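Local atomic coordinates of VMB-1 (PDB entry 6JV4), a protein that probably hydrolyses beta-lactam antibiotics to substituted beta-amino acids, as a subclass B1 metallo-beta-lactamase with two zinc sites. Residues W56-Q59 and G60-L64; I65-I68 and E69-L73; N186-Q189 and K190-R194. All blocks are in the same frame, centred on the assembly; numbering follows the deposited sequence.

How the interactions relate
Interactions 1 and 2 follow directly on each other along helix 58-70: the first is its N-terminal turn, capped by Thr57, and the second its C-terminal end, closed by a glycine, with centres about 13 Å apart. Interaction 3 takes up most of helix 184-194, on the opposite side of the chain's centre, its own centre about 32 Å from that of interaction 1 and about 35 Å from that of interaction 2. Each helix links two strands in a beta-alpha-beta unit, one for each sheet of the metallo-beta-lactamase fold. The side chains of Thr57 and Met188 each lie about 13 Å from a bound zinc ion; interaction 2 is remote from the metal sites.

Interaction 1 (W56-Q59 and G60-L64); sequences WTTQ and GTKQL
Thr57 caps the first turn of helix 58-70 by accepting the backbone N-H of Gly60 on its side-chain OG1, with 3.0 Å from Gly60 N to Thr57 OG1. The bond is fairly straight, 158° at the hydrogen. A chi1 of 78° sets OG1 between the backbone N and the carbonyl carbon, where it reaches forward to an N-H left open in the first turn. This is the classical N-cap, a place suited to threonine because its short hydroxyl can stand in for the carbonyl that a preceding turn would have supplied. Gly60, which has no CB, lets OG1 approach without crowding.

Backbone bonds take over from there. Thr61, Lys62 and Gln63 donate to the carbonyls of Thr57, Thr58 and Gln59 in the regular i to i+4 pattern, with 2.9 Å from Lys62 N to Thr58 O.

A polar link through water lies on the outer surface. One water donates to Gln59 OE1 at 3.1 Å and accepts from Gln63 NE2 at 3.0 Å, so the two amides are bridged one turn apart. Gln59 bends at chi2, while a chi1 of -69° sets Gln63 CG against Gln59 O, 3.2 Å away, and the extended chain beyond it carries the amide out to the water.

Aliphatic contact is slight: the extended lysine stem passes over Thr58 O and crosses the Thr58 methyl at a slant, with Lys62 CE 4.1 Å from Thr58 CG2.

Both threonine hydroxyls beyond the cap, those of Thr58 and Thr61, hydrogen-bond to the carboxylate of Asp90, and the Gln63 amide also bonds Thr9 and Glu11. Between strands 48-52 and 74-79 of a beta-alpha-beta unit, the helix turns Leu64 onto Val42 of strand 36-45 and His24 of strand 21-30, while Thr61 and Lys62 meet Leu93 of helix 91-96.

Interaction 2 (I65-I68 and E69-L73); sequences IEWI and EAKGL
With CG of Trp67 anti to the backbone N (chi1 176°), and CG of Lys71 anti to its carbonyl carbon (chi1 -77°) with an extended chi2 that lays CD over the indole, ring and lysine stem run side by side in the same direction, one turn apart at the C-terminal end of helix 58-70. This end closes in a Schellman motif. Gly72, with its positive phi, is the first residue whose phi and psi leave the helical region; glycine takes this backbone conformation readily for want of a side chain. Its N-H goes back to Glu69 O at 2.9 Å, and Leu73 N returns to Ile68 O in a weaker bond of 3.3 Å. Ile68 O also receives Lys71 N at 3.1 Å, from above the carbonyl plane, so two donors share one carbonyl.

The hydrophobic pair that often accompanies this motif is present: Ile68 CG2 meets Leu73 CB at 3.7 Å, the side chains crossing at about a right angle. These branched residues suit the sheet-facing side, where Ile68 touches Ala49 and Val42 and Leu73 touches Ile44. Exposed Glu69 lies beside buried Ile65, its OE2 3.9 Å from Ile65 CG2, while Ile65 itself is turned onto Met51.

Trp67 also meets Tyr22 edge-to-face. Over one indole face Lys71 CD makes a CH-pi contact, 3.4 Å from the centroid of the Trp67 six-membered ring and 19° off its normal.

Interaction 3 (N186-Q189 and K190-R194); sequences NSMQ and KVINR
The amides of Gln189 and Asn193 meet one turn apart in helix 184-194, an i to i+4 side-chain pair with planes 57° apart. The helix joins strand 158-162 to strand 200-203 as a beta-alpha-beta unit. One face of the Gln189 amide is covered by Ile192, whose CG2 lies over NE2 at 3.7 Å and whose CD1 lies over OE1. At its edge sits Asn193 OD1, close to the Gln189 plane, 3.0 Å from NE2, which donates to it. Relative to the Asn193 carbonyl, however, the donor stands 40° out of the plane. Gln189 carries CG anti to its backbone N (chi1 -166°) and bends at chi2, which swings the amide along the helix toward Asn193. Glutamine suits the place because its carbonyl end is also used: OE1 accepts from Gln218 of helix 212-226.

The buried side is apolar. Met188 CG touches Ile192 CD1 at 4.0 Å, the two chains crossing at about a right angle, and both residues pack against Leu214 of the same neighbouring helix. Beneath them the backbone bond from Ile192 N to Met188 O, 2.8 Å, is nearly straight.

Lys190 extends back along the exposed side past Asn186, its CE 3.9 Å from Asn186 ND2. Ser187, a small buried residue, hydrogen-bonds Ala142 O through its OG; a water also donates to this OG at 2.8 Å and accepts from Lys190 NZ at 3.1 Å.

Interaction 1 (W56-Q59 and G60-L64)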
loop_
_atom_site.group_PDB
_atom_site.type_symbol
_atom_site.label_atom_id
_atom_site.label_comp_id
_atom_site.label_asym_id
_atom_site.label_seq_id
_atom_site.Cartn_x
_atom_site.Cartn_y
_atom_site.Cartn_z
ATOM N N TRP A 56 7.158 6.563 -4.690
ATOM C CA TRP A 56 6.492 7.896 -4.783
ATOM C C TRP A 56 7.059 8.771 -5.906
ATOM O O TRP A 56 6.375 9.704 -6.313
ATOM C CB TRP A 56 6.596 8.551 -3.418
ATOM C CG TRP A 56 5.506 9.497 -3.085
ATOM C CD1 TRP A 56 4.552 10.055 -3.877
ATOM C CD2 TRP A 56 5.275 9.989 -1.759
ATOM N NE1 TRP A 56 3.729 10.850 -3.121
ATOM C CE2 TRP A 56 4.157 10.826 -1.829
ATOM C CE3 TRP A 56 5.925 9.784 -0.548
ATOM C CZ2 TRP A 56 3.655 11.464 -0.702
ATOM C CZ3 TRP A 56 5.434 10.436 0.565
ATOM C CH2 TRP A 56 4.302 11.224 0.473
ATOM N N THR A 57 8.139 8.388 -6.548
ATOM C CA THR A 57 8.706 9.130 -7.681
ATOM C C THR A 57 8.894 8.164 -8.841
ATOM O O THR A 57 9.153 6.957 -8.632
ATOM C CB THR A 57 10.011 9.883 -7.379
ATOM O OG1 THR A 57 11.077 8.965 -7.377
ATOM C CG2 THR A 57 9.997 10.668 -6.086
ATOM N N THR A 58 8.732 8.690 -10.041
ATOM C CA THR A 58 8.944 7.907 -11.280
ATOM C C THR A 58 10.408 7.454 -11.331
ATOM O O THR A 58 10.639 6.288 -11.733
ATOM C CB THR A 58 8.494 8.716 -12.508
ATOM O OG1 THR A 58 7.118 9.062 -12.325
ATOM C CG2 THR A 58 8.598 7.916 -13.781
ATOM N N GLN A 59 11.370 8.287 -10.905
ATOM C CA GLN A 59 12.785 7.848 -10.912
ATOM C C GLN A 59 12.911 6.623 -9.988
ATOM O O GLN A 59 13.562 5.645 -10.358
ATOM C CB GLN A 59 13.716 9.017 -10.589
ATOM C CG GLN A 59 13.692 10.102 -11.670
ATOM C CD GLN A 59 14.145 9.585 -13.029
ATOM O OE1 GLN A 59 15.141 8.855 -13.131
ATOM N NE2 GLN A 59 13.407 9.923 -14.083
ATOM N N GLY A 60 12.290 6.662 -8.818
ATOM C CA GLY A 60 12.358 5.517 -7.887
ATOM C C GLY A 60 11.715 4.283 -8.501
ATOM O O GLY A 60 12.267 3.198 -8.295
ATOM N N THR A 61 10.573 4.403 -9.187
ATOM C CA THR A 61 9.906 3.236 -9.823
ATOM C C THR A 61 10.828 2.643 -10.904
ATOM O O THR A 61 11.033 1.397 -10.970
ATOM C CB THR A 61 8.523 3.590 -10.362
ATOM O OG1 THR A 61 7.764 4.151 -9.276
ATOM C CG2 THR A 61 7.847 2.399 -10.985
ATOM N N LYS A 62 11.447 3.504 -11.699
ATOM C CA LYS A 62 12.381 3.004 -12.741
ATOM C C LYS A 62 13.565 2.302 -12.070
ATOM O O LYS A 62 13.963 1.201 -12.533
ATOM C CB LYS A 62 12.863 4.168 -13.610
ATOM C CG LYS A 62 11.804 4.678 -14.558
ATOM C CD LYS A 62 12.288 5.806 -15.446
ATOM C CE LYS A 62 11.204 6.229 -16.404
ATOM N NZ LYS A 62 11.712 7.185 -17.416
ATOM N N GLN A 63 14.088 2.861 -10.976
ATOM C CA GLN A 63 15.227 2.248 -10.241
ATOM C C GLN A 63 14.790 0.899 -9.649
ATOM O O GLN A 63 15.587 -0.081 -9.675
ATOM C CB GLN A 63 15.738 3.176 -9.155
ATOM C CG GLN A 63 16.420 4.424 -9.722
ATOM C CD GLN A 63 16.455 5.528 -8.691
ATOM O OE1 GLN A 63 16.112 5.332 -7.533
ATOM N NE2 GLN A 63 16.903 6.722 -9.089
ATOM N N LEU A 64 13.545 0.834 -9.162
ATOM C CA LEU A 64 13.040 -0.426 -8.564
ATOM C C LEU A 64 12.941 -1.494 -9.664
ATOM O O LEU A 64 13.335 -2.653 -9.399
ATOM C CB LEU A 64 11.678 -0.189 -7.912
ATOM C CG LEU A 64 11.107 -1.414 -7.194
ATOM C CD1 LEU A 64 12.078 -1.960 -6.160
ATOM C CD2 LEU A 64 9.755 -1.086 -6.563
HETATM O O HOH W 1 17.421 7.056 -12.001
#

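Interaction 2 (I65-I68 and E69-L73)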
loop_
_atom_site.group_PDB
_atom_site.type_symbol
_atom_site.label_atom_id
_atom_site.label_comp_id
_atom_site.label_asym_id
_atom_site.label_seq_id
_atom_site.Cartn_x
_atom_site.Cartn_y
_atom_site.Cartn_z
ATOM N N ILE A 65 12.419 -1.146 -10.828
ATOM C CA ILE A 65 12.316 -2.107 -11.973
ATOM C C ILE A 65 13.725 -2.580 -12.350
ATOM O O ILE A 65 13.931 -3.814 -12.528
ATOM C CB ILE A 65 11.570 -1.461 -13.139
ATOM C CG1 ILE A 65 10.079 -1.336 -12.810
ATOM C CG2 ILE A 65 11.782 -2.208 -14.458
ATOM C CD1 ILE A 65 9.370 -0.380 -13.699
ATOM N N GLU A 66 14.700 -1.679 -12.392
ATOM C CA GLU A 66 16.112 -2.061 -12.722
ATOM C C GLU A 66 16.613 -3.061 -11.681
ATOM O O GLU A 66 17.251 -4.074 -12.057
ATOM C CB GLU A 66 17.035 -0.833 -12.786
ATOM C CG GLU A 66 16.810 0.033 -14.004
ATOM C CD GLU A 66 17.270 1.489 -13.909
ATOM O OE1 GLU A 66 16.789 2.316 -14.749
ATOM O OE2 GLU A 66 18.103 1.813 -13.000
ATOM N N TRP A 67 16.386 -2.803 -10.397
ATOM C CA TRP A 67 16.872 -3.681 -9.305
ATOM C C TRP A 67 16.235 -5.053 -9.413
ATOM O O TRP A 67 16.978 -6.056 -9.287
ATOM C CB TRP A 67 16.585 -3.074 -7.942
ATOM C CG TRP A 67 16.969 -3.936 -6.787
ATOM C CD1 TRP A 67 18.181 -3.991 -6.166
ATOM C CD2 TRP A 67 16.092 -4.793 -6.035
ATOM N NE1 TRP A 67 18.122 -4.837 -5.086
ATOM C CE2 TRP A 67 16.859 -5.356 -4.994
ATOM C CE3 TRP A 67 14.758 -5.172 -6.173
ATOM C CZ2 TRP A 67 16.322 -6.252 -4.069
ATOM C CZ3 TRP A 67 14.231 -6.073 -5.269
ATOM C CH2 TRP A 67 15.006 -6.614 -4.243
ATOM N N ILE A 68 14.921 -5.100 -9.646
ATOM C CA ILE A 68 14.194 -6.396 -9.798
ATOM C C ILE A 68 14.818 -7.185 -10.955
ATOM O O ILE A 68 15.141 -8.367 -10.761
ATOM C CB ILE A 68 12.685 -6.169 -9.983
ATOM C CG1 ILE A 68 12.072 -5.617 -8.690
ATOM C CG2 ILE A 68 11.991 -7.456 -10.419
ATOM C CD1 ILE A 68 10.642 -5.188 -8.861
ATOM N N GLU A 69 14.938 -6.561 -12.123
ATOM C CA GLU A 69 15.435 -7.253 -13.333
ATOM C C GLU A 69 16.899 -7.672 -13.124
ATOM O O GLU A 69 17.233 -8.782 -13.586
ATOM C CB GLU A 69 15.177 -6.366 -14.546
ATOM C CG GLU A 69 13.692 -6.223 -14.837
ATOM C CD GLU A 69 13.300 -5.466 -16.099
ATOM O OE1 GLU A 69 14.143 -4.754 -16.652
ATOM O OE2 GLU A 69 12.119 -5.555 -16.498
ATOM N N ALA A 70 17.722 -6.874 -12.443
ATOM C CA ALA A 70 19.149 -7.197 -12.175
ATOM C C ALA A 70 19.253 -8.400 -11.232
ATOM O O ALA A 70 20.346 -8.993 -11.160
ATOM C CB ALA A 70 19.916 -6.019 -11.630
ATOM N N LYS A 71 18.189 -8.775 -10.522
ATOM C CA LYS A 71 18.184 -9.992 -9.668
ATOM C C LYS A 71 17.766 -11.216 -10.488
ATOM O O LYS A 71 17.640 -12.290 -9.907
ATOM C CB LYS A 71 17.286 -9.795 -8.446
ATOM C CG LYS A 71 17.899 -8.944 -7.356
ATOM C CD LYS A 71 16.960 -8.623 -6.212
ATOM C CE LYS A 71 16.381 -9.831 -5.499
ATOM N NZ LYS A 71 17.411 -10.559 -4.718
ATOM N N GLY A 72 17.544 -11.057 -11.785
ATOM C CA GLY A 72 17.086 -12.134 -12.678
ATOM C C GLY A 72 15.590 -12.397 -12.551
ATOM O O GLY A 72 15.131 -13.442 -13.010
ATOM N N LEU A 73 14.826 -11.444 -12.025
ATOM C CA LEU A 73 13.357 -11.592 -11.879
ATOM C C LEU A 73 12.620 -10.837 -12.985
ATOM O O LEU A 73 13.165 -9.876 -13.520
ATOM C CB LEU A 73 12.983 -11.047 -10.500
ATOM C CG LEU A 73 13.670 -11.698 -9.305
ATOM C CD1 LEU A 73 13.351 -10.939 -8.024
ATOM C CD2 LEU A 73 13.285 -13.176 -9.166
#

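Interaction 3 (N186-Q189 and K190-R194)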
loop_
_atom_site.group_PDB
_atom_site.type_symbol
_atom_site.label_atom_id
_atom_site.label_comp_id
_atom_site.label_asym_id
_atom_site.label_seq_id
_atom_site.Cartn_x
_atom_site.Cartn_y
_atom_site.Cartn_z
ATOM N N ASN A 186 -14.643 1.200 12.243
ATOM C CA ASN A 186 -15.396 -0.024 11.891
ATOM C C ASN A 186 -14.601 -0.800 10.826
ATOM O O ASN A 186 -14.426 -2.015 10.926
ATOM C CB ASN A 186 -16.801 0.284 11.370
ATOM C CG ASN A 186 -17.630 -0.971 11.187
ATOM O OD1 ASN A 186 -17.761 -1.781 12.109
ATOM N ND2 ASN A 186 -18.172 -1.171 9.998
ATOM N N SER A 187 -14.129 -0.120 9.803
ATOM C CA SER A 187 -13.290 -0.785 8.775
ATOM C C SER A 187 -12.075 -1.420 9.439
ATOM O O SER A 187 -11.695 -2.526 9.085
ATOM C CB SER A 187 -12.878 0.239 7.757
ATOM O OG SER A 187 -14.050 0.788 7.150
ATOM N N MET A 188 -11.444 -0.693 10.355
ATOM C CA MET A 188 -10.253 -1.213 11.072
ATOM C C MET A 188 -10.604 -2.473 11.895
ATOM O O MET A 188 -9.747 -3.411 11.946
ATOM C CB MET A 188 -9.616 -0.152 11.964
ATOM C CG MET A 188 -8.241 -0.603 12.499
ATOM S SD MET A 188 -7.032 -0.983 11.178
ATOM C CE MET A 188 -6.786 0.640 10.502
ATOM N N GLN A 189 -11.767 -2.486 12.540
ATOM C CA GLN A 189 -12.176 -3.674 13.319
ATOM C C GLN A 189 -12.262 -4.884 12.401
ATOM O O GLN A 189 -11.909 -5.995 12.841
ATOM C CB GLN A 189 -13.468 -3.458 14.090
ATOM C CG GLN A 189 -13.673 -4.552 15.126
ATOM C CD GLN A 189 -12.634 -4.501 16.215
ATOM O OE1 GLN A 189 -12.299 -3.428 16.725
ATOM N NE2 GLN A 189 -12.167 -5.667 16.640
ATOM N N LYS A 190 -12.730 -4.719 11.140
ATOM C CA LYS A 190 -12.775 -5.862 10.194
ATOM C C LYS A 190 -11.374 -6.417 9.983
ATOM O O LYS A 190 -11.191 -7.649 9.955
ATOM C CB LYS A 190 -13.445 -5.429 8.887
ATOM C CG LYS A 190 -14.907 -5.070 9.092
ATOM C CD LYS A 190 -15.584 -4.722 7.807
ATOM C CE LYS A 190 -17.010 -4.299 8.047
ATOM N NZ LYS A 190 -17.442 -3.473 6.898
ATOM N N VAL A 191 -10.382 -5.533 9.836
ATOM C CA VAL A 191 -8.977 -5.950 9.619
ATOM C C VAL A 191 -8.464 -6.631 10.888
ATOM O O VAL A 191 -7.806 -7.636 10.775
ATOM C CB VAL A 191 -8.122 -4.758 9.172
ATOM C CG1 VAL A 191 -6.656 -5.135 9.067
ATOM C CG2 VAL A 191 -8.647 -4.235 7.857
ATOM N N ILE A 192 -8.686 -6.016 12.031
ATOM C CA ILE A 192 -8.268 -6.606 13.333
ATOM C C ILE A 192 -8.842 -8.024 13.449
ATOM O O ILE A 192 -8.145 -8.921 13.888
ATOM C CB ILE A 192 -8.709 -5.699 14.468
ATOM C CG1 ILE A 192 -7.873 -4.424 14.496
ATOM C CG2 ILE A 192 -8.651 -6.425 15.800
ATOM C CD1 ILE A 192 -8.444 -3.333 15.362
ATOM N N ASN A 193 -10.118 -8.194 13.160
ATOM C CA ASN A 193 -10.789 -9.508 13.344
ATOM C C ASN A 193 -10.243 -10.519 12.342
ATOM O O ASN A 193 -10.155 -11.740 12.632
ATOM C CB ASN A 193 -12.289 -9.319 13.186
ATOM C CG ASN A 193 -12.938 -8.601 14.346
ATOM O OD1 ASN A 193 -12.312 -8.370 15.369
ATOM N ND2 ASN A 193 -14.165 -8.213 14.169
ATOM N N ARG A 194 -9.915 -10.068 11.151
ATOM C CA ARG A 194 -9.496 -10.966 10.040
ATOM C C ARG A 194 -8.063 -11.451 10.212
ATOM O O ARG A 194 -7.768 -12.576 9.754
ATOM C CB ARG A 194 -9.716 -10.263 8.700
ATOM C CG ARG A 194 -9.502 -11.147 7.489
ATOM C CD ARG A 194 -9.912 -10.397 6.228
ATOM N NE ARG A 194 -9.704 -11.168 5.021
ATOM C CZ ARG A 194 -10.612 -11.969 4.496
ATOM N NH1 ARG A 194 -11.776 -12.134 5.106
ATOM N NH2 ARG A 194 -10.358 -12.609 3.370
HETATM O O HOH W 2 -16.483 -0.564 6.983
#